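Local coordinates for protein mini spindles (Drosophila melanogaster, PDB 5VJC) that binds tubulin through TOG domains and thereby probably promotes microtubule dynamics and formation of the mitotic spindle, at residues His67-Leu78 with Val107-Val118; Ser5-Ala13 with Thr48-Ile56. All coordinates share one frame; numbering follows the deposited sequence.

Interaction 1 (His67-Leu78 with Val107-Val118); sequences HLKVIEQLSEDL and VLIKGLEYLVQV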
ATOM      1  N   HIS A  67       5.244  16.499 -12.119  1.00 33.59           N
ATOM      2  CA  HIS A  67       4.648  15.688 -11.058  1.00 30.50           C
ATOM      3  C   HIS A  67       4.985  16.236  -9.678  1.00 29.36           C
ATOM      4  O   HIS A  67       4.134  16.232  -8.768  1.00 30.13           O
ATOM      5  CB  HIS A  67       5.120  14.245 -11.171  1.00 32.44           C
ATOM      6  CG  HIS A  67       4.901  13.653 -12.523  1.00 33.55           C
ATOM      7  ND1 HIS A  67       5.584  12.542 -12.966  1.00 32.76           N
ATOM      8  CD2 HIS A  67       4.093  14.032 -13.539  1.00 30.93           C
ATOM      9  CE1 HIS A  67       5.194  12.254 -14.192  1.00 33.75           C
ATOM     10  NE2 HIS A  67       4.286  13.140 -14.562  1.00 38.62           N
ATOM     11  N   LEU A  68       6.220  16.713  -9.505  1.00 28.39           N
ATOM     12  CA  LEU A  68       6.587  17.307  -8.225  1.00 31.41           C
ATOM     13  C   LEU A  68       5.762  18.560  -8.007  1.00 28.83           C
ATOM     14  O   LEU A  68       5.292  18.811  -6.907  1.00 26.90           O
ATOM     15  CB  LEU A  68       8.091  17.634  -8.141  1.00 28.28           C
ATOM     16  CG  LEU A  68       9.085  16.463  -8.045  1.00 30.05           C
ATOM     17  CD1 LEU A  68      10.514  16.965  -8.175  1.00 32.96           C
ATOM     18  CD2 LEU A  68       8.932  15.694  -6.749  1.00 30.77           C
ATOM     19  N   LYS A  69       5.611  19.355  -9.061  1.00 29.93           N
ATOM     20  CA  LYS A  69       4.762  20.543  -9.009  1.00 31.76           C
ATOM     21  C   LYS A  69       3.328  20.210  -8.611  1.00 29.59           C
ATOM     22  O   LYS A  69       2.755  20.846  -7.720  1.00 31.20           O
ATOM     23  CB  LYS A  69       4.759  21.260 -10.369  1.00 33.89           C
ATOM     24  CG  LYS A  69       3.865  22.494 -10.404  1.00 33.55           C
ATOM     25  CD  LYS A  69       4.047  23.180 -11.763  1.00 46.88           C
ATOM     26  CE  LYS A  69       3.413  24.553 -11.798  1.00 51.38           C
ATOM     27  NZ  LYS A  69       3.727  25.228 -13.087  1.00 54.04           N
ATOM     28  N   VAL A  70       2.746  19.217  -9.279  1.00 30.28           N
ATOM     29  CA  VAL A  70       1.391  18.780  -8.939  1.00 28.21           C
ATOM     30  C   VAL A  70       1.267  18.429  -7.457  1.00 29.34           C
ATOM     31  O   VAL A  70       0.347  18.882  -6.765  1.00 25.42           O
ATOM     32  CB  VAL A  70       0.963  17.567  -9.791  1.00 29.77           C
ATOM     33  CG1 VAL A  70      -0.311  16.931  -9.227  1.00 25.99           C
ATOM     34  CG2 VAL A  70       0.737  17.991 -11.244  1.00 26.64           C
ATOM     35  N   ILE A  71       2.214  17.642  -6.947  1.00 32.74           N
ATOM     36  CA  ILE A  71       2.174  17.258  -5.531  1.00 28.23           C
ATOM     37  C   ILE A  71       2.302  18.472  -4.605  1.00 30.49           C
ATOM     38  O   ILE A  71       1.573  18.594  -3.623  1.00 29.53           O
ATOM     39  CB  ILE A  71       3.280  16.243  -5.200  1.00 28.68           C
ATOM     40  CG1 ILE A  71       2.958  14.902  -5.870  1.00 23.05           C
ATOM     41  CG2 ILE A  71       3.396  16.084  -3.677  1.00 27.42           C
ATOM     42  CD1 ILE A  71       4.164  14.033  -6.142  1.00 29.57           C
ATOM     43  N   GLU A  72       3.227  19.375  -4.926  1.00 30.97           N
ATOM     44  CA  GLU A  72       3.341  20.616  -4.165  1.00 34.32           C
ATOM     45  C   GLU A  72       2.028  21.432  -4.176  1.00 30.92           C
ATOM     46  O   GLU A  72       1.605  21.959  -3.158  1.00 33.68           O
ATOM     47  CB  GLU A  72       4.478  21.463  -4.719  1.00 35.25           C
ATOM     48  CG  GLU A  72       4.718  22.730  -3.929  1.00 42.16           C
ATOM     49  CD  GLU A  72       5.884  23.526  -4.486  1.00 52.84           C
ATOM     50  OE1 GLU A  72       5.788  24.012  -5.642  1.00 53.90           O
ATOM     51  OE2 GLU A  72       6.901  23.654  -3.772  1.00 60.79           O
ATOM     52  N   GLN A  73       1.388  21.530  -5.332  1.00 33.34           N
ATOM     53  CA  GLN A  73       0.134  22.277  -5.406  1.00 33.45           C
ATOM     54  C   GLN A  73      -0.950  21.593  -4.570  1.00 32.27           C
ATOM     55  O   GLN A  73      -1.651  22.239  -3.797  1.00 33.08           O
ATOM     56  CB  GLN A  73      -0.299  22.435  -6.856  1.00 32.65           C
ATOM     57  CG  GLN A  73       0.507  23.486  -7.593  1.00 32.65           C
ATOM     58  CD  GLN A  73       0.327  23.418  -9.086  1.00 41.43           C
ATOM     59  OE1 GLN A  73      -0.035  22.381  -9.631  1.00 45.06           O
ATOM     60  NE2 GLN A  73       0.589  24.529  -9.764  1.00 46.07           N
ATOM     61  N   LEU A  74      -1.068  20.275  -4.691  1.00 33.77           N
ATOM     62  CA  LEU A  74      -2.072  19.560  -3.909  1.00 25.68           C
ATOM     63  C   LEU A  74      -1.788  19.682  -2.419  1.00 32.71           C
ATOM     64  O   LEU A  74      -2.710  19.822  -1.606  1.00 30.51           O
ATOM     65  CB  LEU A  74      -2.123  18.088  -4.325  1.00 24.93           C
ATOM     66  CG  LEU A  74      -2.623  17.784  -5.732  1.00 30.14           C
ATOM     67  CD1 LEU A  74      -2.297  16.339  -6.124  1.00 25.27           C
ATOM     68  CD2 LEU A  74      -4.124  18.052  -5.802  1.00 32.63           C
ATOM     69  N   SER A  75      -0.507  19.620  -2.052  1.00 31.57           N
ATOM     70  CA  SER A  75      -0.136  19.733  -0.645  1.00 31.34           C
ATOM     71  C   SER A  75      -0.553  21.082  -0.058  1.00 29.88           C
ATOM     72  O   SER A  75      -1.068  21.148   1.055  1.00 30.92           O
ATOM     73  CB  SER A  75       1.382  19.530  -0.461  1.00 31.48           C
ATOM     74  OG  SER A  75       1.721  19.616   0.917  1.00 33.25           O
ATOM     75  N   GLU A  76      -0.331  22.155  -0.811  1.00 38.82           N
ATOM     76  CA  GLU A  76      -0.727  23.488  -0.350  1.00 41.50           C
ATOM     77  C   GLU A  76      -2.254  23.624  -0.312  1.00 41.07           C
ATOM     78  O   GLU A  76      -2.805  24.224   0.609  1.00 43.59           O
ATOM     79  CB  GLU A  76      -0.119  24.568  -1.239  1.00 44.13           C
ATOM     80  CG  GLU A  76       1.033  25.311  -0.590  1.00 55.63           C
ATOM     81  CD  GLU A  76       2.220  25.483  -1.517  1.00 60.82           C
ATOM     82  OE1 GLU A  76       2.062  25.289  -2.743  1.00 62.72           O
ATOM     83  OE2 GLU A  76       3.320  25.808  -1.015  1.00 64.79           O
ATOM     84  N   ASP A  77      -2.927  23.026  -1.292  1.00 36.15           N
ATOM     85  CA  ASP A  77      -4.385  23.156  -1.427  1.00 35.96           C
ATOM     86  C   ASP A  77      -5.141  22.404  -0.340  1.00 35.39           C
ATOM     87  O   ASP A  77      -6.331  22.648  -0.119  1.00 37.26           O
ATOM     88  CB  ASP A  77      -4.842  22.654  -2.804  1.00 34.76           C
ATOM     89  CG  ASP A  77      -6.308  22.948  -3.078  1.00 41.28           C
ATOM     90  OD1 ASP A  77      -6.729  24.109  -2.893  1.00 40.47           O
ATOM     91  OD2 ASP A  77      -7.049  22.008  -3.449  1.00 43.53           O
ATOM     92  N   LEU A  78      -4.454  21.498   0.345  1.00 33.29           N
ATOM     93  CA  LEU A  78      -5.128  20.543   1.231  1.00 34.23           C
ATOM     94  C   LEU A  78      -5.719  21.180   2.495  1.00 40.05           C
ATOM     95  O   LEU A  78      -6.804  20.798   2.925  1.00 37.22           O
ATOM     96  CB  LEU A  78      -4.166  19.407   1.621  1.00 34.67           C
ATOM     97  CG  LEU A  78      -4.691  18.345   2.598  1.00 36.70           C
ATOM     98  CD1 LEU A  78      -6.017  17.734   2.159  1.00 34.93           C
ATOM     99  CD2 LEU A  78      -3.644  17.249   2.791  1.00 38.25           C
ATOM    100  N   VAL A 107       9.951  12.104  -6.566  1.00 27.89           N
ATOM    101  CA  VAL A 107       8.494  12.038  -6.722  1.00 29.79           C
ATOM    102  C   VAL A 107       7.910  11.077  -5.682  1.00 24.11           C
ATOM    103  O   VAL A 107       6.873  11.357  -5.069  1.00 24.62           O
ATOM    104  CB  VAL A 107       8.086  11.603  -8.156  1.00 27.13           C
ATOM    105  CG1 VAL A 107       6.595  11.336  -8.224  1.00 25.10           C
ATOM    106  CG2 VAL A 107       8.476  12.672  -9.173  1.00 28.10           C
ATOM    107  N   LEU A 108       8.599   9.965  -5.442  1.00 25.60           N
ATOM    108  CA  LEU A 108       8.116   9.020  -4.447  1.00 24.87           C
ATOM    109  C   LEU A 108       8.116   9.644  -3.045  1.00 22.13           C
ATOM    110  O   LEU A 108       7.117   9.562  -2.329  1.00 24.39           O
ATOM    111  CB  LEU A 108       8.934   7.732  -4.487  1.00 28.30           C
ATOM    112  CG  LEU A 108       8.908   6.956  -5.805  1.00 32.00           C
ATOM    113  CD1 LEU A 108       9.899   5.786  -5.764  1.00 41.89           C
ATOM    114  CD2 LEU A 108       7.521   6.447  -6.099  1.00 35.45           C
ATOM    115  N   ILE A 109       9.204  10.307  -2.659  1.00 24.58           N
ATOM    116  CA  ILE A 109       9.301  10.856  -1.301  1.00 26.27           C
ATOM    117  C   ILE A 109       8.296  11.984  -1.049  1.00 25.64           C
ATOM    118  O   ILE A 109       7.660  12.049   0.001  1.00 25.07           O
ATOM    119  CB  ILE A 109      10.735  11.370  -0.992  1.00 29.94           C
ATOM    120  CG1 ILE A 109      11.690  10.184  -0.774  1.00 30.37           C
ATOM    121  CG2 ILE A 109      10.726  12.255   0.263  1.00 26.95           C
ATOM    122  CD1 ILE A 109      13.166  10.484  -1.060  1.00 25.03           C
ATOM    123  N   LYS A 110       8.188  12.889  -1.999  1.00 23.24           N
ATOM    124  CA  LYS A 110       7.234  13.981  -1.869  1.00 26.23           C
ATOM    125  C   LYS A 110       5.775  13.481  -1.991  1.00 19.84           C
ATOM    126  O   LYS A 110       4.918  13.949  -1.256  1.00 22.22           O
ATOM    127  CB  LYS A 110       7.527  15.065  -2.908  1.00 25.49           C
ATOM    128  CG  LYS A 110       8.920  15.708  -2.757  1.00 28.95           C
ATOM    129  CD  LYS A 110       9.112  16.287  -1.349  1.00 31.86           C
ATOM    130  CE  LYS A 110       8.474  17.666  -1.227  1.00 32.81           C
ATOM    131  NZ  LYS A 110       8.663  18.221   0.148  1.00 32.80           N
ATOM    132  N   GLY A 111       5.502  12.535  -2.892  1.00 21.53           N
ATOM    133  CA  GLY A 111       4.159  11.941  -2.974  1.00 20.49           C
ATOM    134  C   GLY A 111       3.771  11.227  -1.677  1.00 21.19           C
ATOM    135  O   GLY A 111       2.642  11.342  -1.186  1.00 20.13           O
ATOM    136  N   LEU A 112       4.717  10.492  -1.105  1.00 23.77           N
ATOM    137  CA  LEU A 112       4.459   9.824   0.174  1.00 26.35           C
ATOM    138  C   LEU A 112       4.234  10.826   1.308  1.00 22.34           C
ATOM    139  O   LEU A 112       3.353  10.624   2.103  1.00 22.67           O
ATOM    140  CB  LEU A 112       5.597   8.854   0.515  1.00 25.36           C
ATOM    141  CG  LEU A 112       5.565   7.611  -0.383  1.00 26.86           C
ATOM    142  CD1 LEU A 112       6.906   6.855  -0.372  1.00 24.23           C
ATOM    143  CD2 LEU A 112       4.410   6.696   0.012  1.00 25.21           C
ATOM    144  N   GLU A 113       5.016  11.902   1.377  1.00 26.60           N
ATOM    145  CA  GLU A 113       4.765  12.954   2.374  1.00 29.58           C
ATOM    146  C   GLU A 113       3.364  13.543   2.257  1.00 28.31           C
ATOM    147  O   GLU A 113       2.699  13.770   3.251  1.00 27.69           O
ATOM    148  CB  GLU A 113       5.742  14.121   2.232  1.00 35.42           C
ATOM    149  CG  GLU A 113       7.030  14.039   2.995  1.00 46.87           C
ATOM    150  CD  GLU A 113       7.864  15.304   2.787  1.00 50.63           C
ATOM    151  OE1 GLU A 113       7.262  16.380   2.546  1.00 51.39           O
ATOM    152  OE2 GLU A 113       9.110  15.217   2.852  1.00 54.67           O
ATOM    153  N   TYR A 114       2.962  13.861   1.029  1.00 25.41           N
ATOM    154  CA  TYR A 114       1.603  14.348   0.766  1.00 25.08           C
ATOM    155  C   TYR A 114       0.572  13.363   1.274  1.00 20.50           C
ATOM    156  O   TYR A 114      -0.366  13.723   1.982  1.00 23.79           O
ATOM    157  CB  TYR A 114       1.404  14.595  -0.733  1.00 24.99           C
ATOM    158  CG  TYR A 114      -0.044  14.903  -1.138  1.00 27.98           C
ATOM    159  CD1 TYR A 114      -0.737  15.970  -0.572  1.00 27.68           C
ATOM    160  CD2 TYR A 114      -0.699  14.132  -2.094  1.00 25.73           C
ATOM    161  CE1 TYR A 114      -2.047  16.256  -0.948  1.00 24.43           C
ATOM    162  CE2 TYR A 114      -2.010  14.420  -2.478  1.00 23.11           C
ATOM    163  CZ  TYR A 114      -2.674  15.476  -1.905  1.00 25.86           C
ATOM    164  OH  TYR A 114      -3.983  15.739  -2.283  1.00 26.13           O
ATOM    165  N   LEU A 115       0.762  12.100   0.927  1.00 23.30           N
ATOM    166  CA  LEU A 115      -0.162  11.049   1.347  1.00 22.44           C
ATOM    167  C   LEU A 115      -0.324  10.981   2.858  1.00 27.25           C
ATOM    168  O   LEU A 115      -1.424  10.705   3.349  1.00 25.17           O
ATOM    169  CB  LEU A 115       0.307   9.690   0.819  1.00 21.99           C
ATOM    170  CG  LEU A 115      -0.090   9.460  -0.637  1.00 23.18           C
ATOM    171  CD1 LEU A 115       0.751   8.347  -1.213  1.00 20.97           C
ATOM    172  CD2 LEU A 115      -1.593   9.114  -0.723  1.00 18.85           C
ATOM    173  N   VAL A 116       0.774  11.202   3.589  1.00 26.32           N
ATOM    174  CA  VAL A 116       0.688  11.266   5.038  1.00 28.02           C
ATOM    175  C   VAL A 116      -0.253  12.398   5.447  1.00 27.43           C
ATOM    176  O   VAL A 116      -1.081  12.193   6.326  1.00 29.02           O
ATOM    177  CB  VAL A 116       2.079  11.443   5.700  1.00 32.65           C
ATOM    178  CG1 VAL A 116       1.939  11.728   7.195  1.00 30.03           C
ATOM    179  CG2 VAL A 116       2.915  10.186   5.483  1.00 28.70           C
ATOM    180  N   GLN A 117      -0.141  13.573   4.818  1.00 28.23           N
ATOM    181  CA  GLN A 117      -1.050  14.696   5.130  1.00 33.91           C
ATOM    182  C   GLN A 117      -2.503  14.338   4.779  1.00 29.77           C
ATOM    183  O   GLN A 117      -3.436  14.658   5.519  1.00 31.38           O
ATOM    184  CB  GLN A 117      -0.675  15.980   4.376  1.00 31.16           C
ATOM    185  CG  GLN A 117       0.776  16.483   4.412  1.00 34.40           C
ATOM    186  CD  GLN A 117       0.978  17.578   3.356  1.00 45.46           C
ATOM    187  OE1 GLN A 117       1.752  17.420   2.392  1.00 44.42           O
ATOM    188  NE2 GLN A 117       0.230  18.682   3.503  1.00 50.47           N
ATOM    189  N   VAL A 118      -2.686  13.681   3.640  1.00 24.18           N
ATOM    190  CA  VAL A 118      -4.021  13.243   3.212  1.00 22.38           C
ATOM    191  C   VAL A 118      -4.660  12.278   4.203  1.00 27.00           C
ATOM    192  O   VAL A 118      -5.808  12.467   4.604  1.00 23.12           O
ATOM    193  CB  VAL A 118      -3.972  12.560   1.830  1.00 22.12           C
ATOM    194  CG1 VAL A 118      -5.281  11.815   1.534  1.00 20.84           C
ATOM    195  CG2 VAL A 118      -3.688  13.593   0.744  1.00 21.79           C
TER
HETATM  196  O   HOH W   1      -4.858  18.076  -1.819  1.00 28.24           O

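Interaction 2 (Ser5-Ala13 with Thr48-Ile56); sequences SPLLCANSA and TANVNKALI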
ATOM      1  N   SER A   5     -10.507  28.995 -10.773  1.00 85.82           N
ATOM      2  CA  SER A   5     -10.788  27.578 -10.974  1.00 81.99           C
ATOM      3  C   SER A   5     -10.039  26.739  -9.940  1.00 78.36           C
ATOM      4  O   SER A   5      -8.835  26.529 -10.078  1.00 82.05           O
ATOM      5  CB  SER A   5     -10.401  27.151 -12.396  1.00 83.83           C
ATOM      6  OG  SER A   5     -10.722  25.789 -12.636  1.00 82.36           O
ATOM      7  N   PRO A   6     -10.747  26.255  -8.898  1.00 61.97           N
ATOM      8  CA  PRO A   6     -10.054  25.510  -7.834  1.00 56.85           C
ATOM      9  C   PRO A   6      -9.410  24.250  -8.392  1.00 48.69           C
ATOM     10  O   PRO A   6      -9.885  23.749  -9.410  1.00 51.47           O
ATOM     11  CB  PRO A   6     -11.175  25.177  -6.843  1.00 52.10           C
ATOM     12  CG  PRO A   6     -12.414  25.144  -7.687  1.00 61.38           C
ATOM     13  CD  PRO A   6     -12.212  26.206  -8.745  1.00 58.95           C
ATOM     14  N   LEU A   7      -8.343  23.767  -7.760  1.00 48.94           N
ATOM     15  CA  LEU A   7      -7.650  22.573  -8.240  1.00 43.80           C
ATOM     16  C   LEU A   7      -8.612  21.394  -8.334  1.00 38.86           C
ATOM     17  O   LEU A   7      -8.666  20.679  -9.339  1.00 42.99           O
ATOM     18  CB  LEU A   7      -6.477  22.214  -7.317  1.00 41.11           C
ATOM     19  CG  LEU A   7      -5.308  23.195  -7.243  1.00 44.68           C
ATOM     20  CD1 LEU A   7      -4.184  22.595  -6.417  1.00 44.17           C
ATOM     21  CD2 LEU A   7      -4.809  23.569  -8.634  1.00 39.56           C
ATOM     22  N   LEU A   8      -9.372  21.204  -7.267  1.00 36.62           N
ATOM     23  CA  LEU A   8     -10.293  20.091  -7.173  1.00 34.67           C
ATOM     24  C   LEU A   8     -11.680  20.630  -6.871  1.00 41.10           C
ATOM     25  O   LEU A   8     -11.828  21.590  -6.114  1.00 37.11           O
ATOM     26  CB  LEU A   8      -9.852  19.107  -6.087  1.00 34.00           C
ATOM     27  CG  LEU A   8      -8.495  18.446  -6.302  1.00 28.74           C
ATOM     28  CD1 LEU A   8      -8.169  17.565  -5.116  1.00 31.44           C
ATOM     29  CD2 LEU A   8      -8.488  17.636  -7.594  1.00 26.89           C
ATOM     30  N   CYS A   9     -12.694  20.011  -7.457  1.00 38.67           N
ATOM     31  CA  CYS A   9     -14.053  20.496  -7.265  1.00 43.71           C
ATOM     32  C   CYS A   9     -14.805  19.587  -6.289  1.00 41.52           C
ATOM     33  O   CYS A   9     -14.847  18.367  -6.472  1.00 40.19           O
ATOM     34  CB  CYS A   9     -14.763  20.595  -8.621  1.00 38.99           C
ATOM     35  SG  CYS A   9     -16.525  21.042  -8.542  1.00 60.58           S
ATOM     36  N   ALA A  10     -15.361  20.172  -5.229  1.00 40.81           N
ATOM     37  CA  ALA A  10     -16.232  19.413  -4.344  1.00 43.02           C
ATOM     38  C   ALA A  10     -17.517  19.108  -5.089  1.00 47.95           C
ATOM     39  O   ALA A  10     -18.314  20.002  -5.378  1.00 56.94           O
ATOM     40  CB  ALA A  10     -16.524  20.170  -3.053  1.00 44.88           C
ATOM     41  N   ASN A  11     -17.694  17.844  -5.435  1.00 42.39           N
ATOM     42  CA  ASN A  11     -18.892  17.400  -6.113  1.00 41.83           C
ATOM     43  C   ASN A  11     -19.130  15.970  -5.695  1.00 41.10           C
ATOM     44  O   ASN A  11     -18.376  15.434  -4.870  1.00 35.01           O
ATOM     45  CB  ASN A  11     -18.756  17.548  -7.633  1.00 39.39           C
ATOM     46  CG  ASN A  11     -17.563  16.791  -8.192  1.00 41.75           C
ATOM     47  OD1 ASN A  11     -17.260  15.681  -7.755  1.00 37.91           O
ATOM     48  ND2 ASN A  11     -16.875  17.394  -9.167  1.00 36.94           N
ATOM     49  N   SER A  12     -20.165  15.348  -6.250  1.00 40.47           N
ATOM     50  CA  SER A  12     -20.502  13.977  -5.882  1.00 31.56           C
ATOM     51  C   SER A  12     -20.195  13.011  -7.017  1.00 31.22           C
ATOM     52  O   SER A  12     -20.787  11.936  -7.105  1.00 31.58           O
ATOM     53  CB  SER A  12     -21.982  13.881  -5.503  1.00 38.05           C
ATOM     54  OG  SER A  12     -22.781  14.156  -6.639  1.00 38.98           O
ATOM     55  N   ALA A  13     -19.271  13.394  -7.895  1.00 32.89           N
ATOM     56  CA  ALA A  13     -18.960  12.577  -9.061  1.00 31.97           C
ATOM     57  C   ALA A  13     -18.336  11.217  -8.693  1.00 27.48           C
ATOM     58  O   ALA A  13     -18.351  10.279  -9.498  1.00 28.00           O
ATOM     59  CB  ALA A  13     -18.044  13.342 -10.002  1.00 32.72           C
ATOM     60  N   THR A  48     -14.122  14.755 -16.541  1.00 31.75           N
ATOM     61  CA  THR A  48     -15.522  14.679 -16.110  1.00 32.81           C
ATOM     62  C   THR A  48     -15.759  15.241 -14.709  1.00 35.51           C
ATOM     63  O   THR A  48     -16.808  15.838 -14.438  1.00 33.52           O
ATOM     64  CB  THR A  48     -16.001  13.223 -16.173  1.00 29.93           C
ATOM     65  OG1 THR A  48     -15.887  12.753 -17.524  1.00 38.15           O
ATOM     66  CG2 THR A  48     -17.438  13.072 -15.685  1.00 35.90           C
ATOM     67  N   ALA A  49     -14.777  15.079 -13.824  1.00 30.33           N
ATOM     68  CA  ALA A  49     -14.906  15.557 -12.445  1.00 29.50           C
ATOM     69  C   ALA A  49     -14.589  17.055 -12.267  1.00 31.35           C
ATOM     70  O   ALA A  49     -14.614  17.552 -11.154  1.00 31.57           O
ATOM     71  CB  ALA A  49     -14.005  14.715 -11.514  1.00 31.78           C
ATOM     72  N   ASN A  50     -14.323  17.776 -13.358  1.00 30.21           N
ATOM     73  CA  ASN A  50     -13.940  19.195 -13.269  1.00 32.25           C
ATOM     74  C   ASN A  50     -12.656  19.443 -12.469  1.00 33.30           C
ATOM     75  O   ASN A  50     -12.484  20.496 -11.845  1.00 32.84           O
ATOM     76  CB  ASN A  50     -15.068  20.037 -12.665  1.00 37.84           C
ATOM     77  CG  ASN A  50     -16.283  20.126 -13.580  1.00 46.50           C
ATOM     78  OD1 ASN A  50     -16.155  20.209 -14.804  1.00 52.36           O
ATOM     79  ND2 ASN A  50     -17.464  20.090 -12.988  1.00 42.36           N
ATOM     80  N   VAL A  51     -11.754  18.476 -12.474  1.00 30.90           N
ATOM     81  CA  VAL A  51     -10.407  18.751 -11.971  1.00 31.19           C
ATOM     82  C   VAL A  51      -9.811  19.856 -12.858  1.00 31.28           C
ATOM     83  O   VAL A  51      -9.960  19.808 -14.077  1.00 29.17           O
ATOM     84  CB  VAL A  51      -9.524  17.488 -11.990  1.00 26.02           C
ATOM     85  CG1 VAL A  51      -8.069  17.836 -11.712  1.00 28.72           C
ATOM     86  CG2 VAL A  51     -10.058  16.480 -10.956  1.00 22.51           C
ATOM     87  N   ASN A  52      -9.201  20.864 -12.239  1.00 35.77           N
ATOM     88  CA  ASN A  52      -8.521  21.939 -12.966  1.00 37.51           C
ATOM     89  C   ASN A  52      -7.783  21.412 -14.192  1.00 37.44           C
ATOM     90  O   ASN A  52      -6.994  20.478 -14.086  1.00 33.02           O
ATOM     91  CB  ASN A  52      -7.542  22.661 -12.036  1.00 38.11           C
ATOM     92  CG  ASN A  52      -6.844  23.829 -12.716  1.00 45.95           C
ATOM     93  OD1 ASN A  52      -5.977  23.639 -13.571  1.00 45.03           O
ATOM     94  ND2 ASN A  52      -7.211  25.043 -12.327  1.00 46.37           N
ATOM     95  N   LYS A  53      -8.045  21.985 -15.364  1.00 35.64           N
ATOM     96  CA  LYS A  53      -7.483  21.398 -16.576  1.00 38.05           C
ATOM     97  C   LYS A  53      -5.978  21.630 -16.726  1.00 37.87           C
ATOM     98  O   LYS A  53      -5.303  20.840 -17.387  1.00 36.76           O
ATOM     99  CB  LYS A  53      -8.236  21.904 -17.808  1.00 45.97           C
ATOM    100  CG  LYS A  53      -9.584  21.177 -18.001  1.00 41.52           C
ATOM    101  CD  LYS A  53     -10.744  22.138 -18.160  1.00 49.31           C
ATOM    102  CE  LYS A  53     -12.092  21.406 -18.060  1.00 39.63           C
ATOM    103  NZ  LYS A  53     -12.145  20.351 -19.107  1.00 46.67           N
ATOM    104  N   ALA A  54      -5.440  22.681 -16.114  1.00 31.26           N
ATOM    105  CA  ALA A  54      -3.984  22.848 -16.144  1.00 38.47           C
ATOM    106  C   ALA A  54      -3.319  21.765 -15.276  1.00 31.43           C
ATOM    107  O   ALA A  54      -2.264  21.229 -15.628  1.00 35.97           O
ATOM    108  CB  ALA A  54      -3.584  24.241 -15.670  1.00 36.94           C
ATOM    109  N   LEU A  55      -3.961  21.446 -14.155  1.00 38.26           N
ATOM    110  CA  LEU A  55      -3.458  20.422 -13.246  1.00 33.33           C
ATOM    111  C   LEU A  55      -3.431  19.081 -13.958  1.00 33.69           C
ATOM    112  O   LEU A  55      -2.422  18.375 -13.927  1.00 33.50           O
ATOM    113  CB  LEU A  55      -4.318  20.342 -11.999  1.00 31.58           C
ATOM    114  CG  LEU A  55      -3.776  19.492 -10.853  1.00 28.91           C
ATOM    115  CD1 LEU A  55      -2.548  20.169 -10.221  1.00 31.35           C
ATOM    116  CD2 LEU A  55      -4.865  19.247  -9.828  1.00 30.26           C
ATOM    117  N   ILE A  56      -4.541  18.741 -14.614  1.00 32.52           N
ATOM    118  CA  ILE A  56      -4.610  17.540 -15.447  1.00 33.30           C
ATOM    119  C   ILE A  56      -3.450  17.487 -16.446  1.00 34.87           C
ATOM    120  O   ILE A  56      -2.792  16.450 -16.591  1.00 31.11           O
ATOM    121  CB  ILE A  56      -5.956  17.457 -16.220  1.00 26.95           C
ATOM    122  CG1 ILE A  56      -7.127  17.234 -15.255  1.00 26.18           C
ATOM    123  CG2 ILE A  56      -5.917  16.342 -17.263  1.00 30.10           C
ATOM    124  CD1 ILE A  56      -8.506  17.209 -15.945  1.00 27.93           C
TER
HETATM  125  O   HOH W   2     -12.429  17.918  -9.144  1.00 27.44           O

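Interaction 1 (His67-Leu78 with Val107-Val118)
The phenol ring of Tyr114 meets the segment 67-78 obliquely, with Ile71 CG2, Leu74 CB, Ser75 CA and Leu78 CD2 gathered round it. Val118 CG2, one turn on in its own helix, covers one face near the rim. CG standing opposite the backbone N (chi1 171°) brings the ring against helix 64-77, where Leu74 CB touches Tyr114 CZ at 3.6 Å. A water bridges the hydroxyl to Leu74 O, 2.8 Å from that carbonyl oxygen. A second flat group, the Gln117 amide, takes a hydrogen bond from Ser75 OG to its OE1 at 2.6 Å, in the carbonyl plane and on a lone pair. Ile71 is a knob in a hole made by Val107, Lys110, Gly111 and Tyr114, its CD1 lying 3.8 Å from Gly111 CA. Leu68 CD2 reaches Val107 CG2 at 3.9 Å. A leucine in place of Tyr114 would probably open a gap beside Leu74 and Ser75 and deprive the water of its hydroxyl partner. The two helical segments run nearly parallel, crossing at 17°, as in a HEAT-type solenoid. Helix 89-99 packs against both through Trp95 and Ile92, while helix 53-59 adjoins helix 64-77 and helix 150-166 adjoins helix 105-124.

Interaction 2 (Ser5-Ala13 with Thr48-Ile56)
Leu7 and Leu8 form the tight part of this contact, fitted against Val51, Asn52 and Leu55. Asn52 N donates to Leu7 O at 3.0 Å, joining the two segments backbone to backbone. The branches of Leu8 and Val51 run alongside each other in a common direction, Leu8 CD2 3.9 Å from Val51 CG2. Leu7 CB rests on Leu55 CD2 at 4.2 Å, and Leu8 continues inward onto Leu74, Ala84 and Leu85. The turn gripped here joins two helices: Asn50, with positive phi, closes helix 36-48 in a Schellman motif, and Asn52 is the N-cap of helix 53-59. Asn52 CG lies on the far side from its backbone N (chi1 -178°), and the amide serves both ways: OD1 accepts from Leu55 N at 3.0 Å and, weakly, from Ala54 N. Its ND2 donates to Ser5 O at 3.1 Å, from above the carbonyl plane. That end is looser, for Ser5 is exposed and poorly ordered. The other end is looser too: Cys9 CB lies beside Asn50 CB at 4.1 Å, while a water links Cys9 N to Ala49 O. Asn11 ND2 gives the same oxygen a weak bond, as Asn11 OD1 accepts from Ala13 N in an Asx turn.

In the fold
Both segments of interaction 2 precede those of interaction 1 in the chain, and the centres of the two contacts lie about 17 Å apart on the same side of the chain's centre. Helices 53-59 and 64-77, consecutive in sequence, join them: Leu55 packs on Val70 and Gln73, and Leu7 CD1 approaches Asp77 CB at 3.7 Å. Helix 64-77 thus carries interaction 1 on one flank and receives the N-terminal segment and helix 53-59 on another. Interaction 2 lies farther from the chain's centre, at the N-terminal end of the all-helical array, where residues 5-13 lie against the turn 49-52. Interaction 1 continues the helix packing to helix 105-124, so the contacts lead from that end into the TOG solenoid.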